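Local coordinates for protein putative uronate isomerase (Thermotoga maritima, PDB 4NAR) that is of uncertain function but may act as a lactate racemase, at residues L268-Q273 with G301-I306. Sequence-based numbering, arbitrary orientation.
Sequences LRRAVQ and GGQIII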
# COMPACT_ATOMS: atom_id res chain seq x y z
N LEU A 268 17.91 15.91 8.25
CA LEU A 268 17.16 17.05 7.72
C LEU A 268 16.46 17.84 8.82
O LEU A 268 15.91 17.25 9.75
CB LEU A 268 16.12 16.60 6.69
CG LEU A 268 16.63 15.91 5.42
CD1 LEU A 268 15.45 15.53 4.53
CD2 LEU A 268 17.63 16.81 4.68
N ARG A 269 16.47 19.17 8.71
CA ARG A 269 15.71 20.00 9.64
C ARG A 269 14.33 20.30 9.04
O ARG A 269 13.35 20.51 9.76
CB ARG A 269 16.48 21.28 10.00
CG ARG A 269 15.66 22.56 9.88
CD ARG A 269 15.98 23.58 10.98
NE ARG A 269 15.69 23.06 12.33
CZ ARG A 269 14.47 22.93 12.86
NH1 ARG A 269 13.38 23.26 12.16
NH2 ARG A 269 14.34 22.46 14.10
N ARG A 270 14.26 20.29 7.71
CA ARG A 270 13.00 20.54 7.01
C ARG A 270 12.91 19.64 5.78
O ARG A 270 13.86 19.55 4.98
CB ARG A 270 12.91 22.01 6.57
CG ARG A 270 12.13 22.92 7.51
CD ARG A 270 12.84 24.26 7.76
NE ARG A 270 13.11 25.00 6.52
CZ ARG A 270 12.30 25.91 6.00
NH1 ARG A 270 11.14 26.21 6.59
NH2 ARG A 270 12.64 26.53 4.88
N ALA A 271 11.78 18.97 5.63
CA ALA A 271 11.50 18.19 4.43
C ALA A 271 10.08 18.50 3.97
O ALA A 271 9.12 18.37 4.75
CB ALA A 271 11.65 16.69 4.70
N VAL A 272 9.95 18.95 2.72
CA VAL A 272 8.62 19.13 2.14
C VAL A 272 8.35 17.95 1.21
O VAL A 272 9.03 17.78 0.19
CB VAL A 272 8.48 20.45 1.35
CG1 VAL A 272 7.12 20.51 0.65
CG2 VAL A 272 8.65 21.65 2.28
N GLN A 273 7.36 17.14 1.58
CA GLN A 273 6.92 16.04 0.73
C GLN A 273 5.88 16.56 -0.27
O GLN A 273 4.74 16.85 0.10
CB GLN A 273 6.38 14.89 1.58
CG GLN A 273 7.48 14.10 2.31
CD GLN A 273 8.19 13.09 1.40
OE1 GLN A 273 8.20 13.22 0.17
NE2 GLN A 273 8.79 12.07 2.02
N GLY A 301 13.42 17.57 16.35
CA GLY A 301 12.75 18.84 16.12
C GLY A 301 12.58 19.16 14.64
O GLY A 301 12.11 20.25 14.27
N GLY A 302 12.96 18.22 13.78
CA GLY A 302 12.82 18.42 12.35
C GLY A 302 11.36 18.50 11.94
O GLY A 302 10.47 17.97 12.62
N GLN A 303 11.11 19.15 10.82
CA GLN A 303 9.75 19.31 10.33
C GLN A 303 9.52 18.50 9.08
O GLN A 303 10.25 18.65 8.08
CB GLN A 303 9.46 20.77 10.00
CG GLN A 303 9.37 21.69 11.20
CD GLN A 303 9.28 23.15 10.77
OE1 GLN A 303 10.08 23.62 9.96
NE2 GLN A 303 8.29 23.86 11.29
N ILE A 304 8.50 17.63 9.13
CA ILE A 304 7.97 17.04 7.91
C ILE A 304 6.69 17.78 7.51
O ILE A 304 5.72 17.84 8.28
CB ILE A 304 7.67 15.55 8.08
CG1 ILE A 304 8.90 14.82 8.60
CG2 ILE A 304 7.25 14.96 6.74
CD1 ILE A 304 8.75 13.32 8.65
N ILE A 305 6.71 18.35 6.31
CA ILE A 305 5.59 19.09 5.76
C ILE A 305 4.98 18.34 4.59
O ILE A 305 5.60 18.18 3.53
CB ILE A 305 6.02 20.49 5.28
CG1 ILE A 305 6.53 21.32 6.46
CG2 ILE A 305 4.88 21.20 4.56
CD1 ILE A 305 7.57 22.35 6.07
N ILE A 306 3.75 17.88 4.78
CA ILE A 306 3.04 17.16 3.75
C ILE A 306 2.27 18.17 2.90
O ILE A 306 1.18 18.65 3.27
CB ILE A 306 2.10 16.11 4.39
CG1 ILE A 306 2.96 15.05 5.09
CG2 ILE A 306 1.17 15.48 3.35
CD1 ILE A 306 2.29 14.47 6.31
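The carbonyl oxygen of Arg269 accepts the amide of Gln303, N to O 2.8 Å, with the donor lying above the carbonyl plane. Three more backbone bonds follow, Gln303 O taking the amide of Ala271, Ala271 O that of Ile305, and Ile305 O that of Gln273. Gln303, Ala271 and Ile305 each use their own N and O to bond the two residues flanking their partner, the alternation of parallel strands. The chain turns a corner at Arg269 and another at Gly301, whose positive phi of 82° suits glycine. The bent side chain of Arg269 folds back so that NH2 reaches Gly301 O at 3.1 Å in a weak bond. Gly302 adds a second, weaker hold on Arg269 O, a CA-H...O contact with CA at 3.4 Å, and has no beta carbon to press against Leu268 O.

On the face of Arg270 and Val272, the side chains of Arg270 and Gln303 run side by side. Gln303 has its CG anti to the carbonyl carbon (chi1 -70°) and is extended beyond it, which sets OE1 3.3 Å from Arg270 CG, against the aliphatic part of the arginine; NE of Arg270 instead bonds Ser409. Next along, the branched Val272 and Ile305 suit a buried strand: CG2 of the valine meets CD1 of the isoleucine at 4.0 Å. Small Ala271 and long Gln273 occupy the other face, beside Ile304 and Ile306; the buried Gln273 amide is satisfied outside the pair, by Gly288 O and Gly416 N.

These are neighbouring inner strands of a five-stranded parallel sheet, between strands 373-379 and 409-412. The chemistry implies a register fixed by backbone bonds, with Val272 against Ile305 in the buried part and Arg269, Arg270 and Gln303, at least partly exposed, near the start.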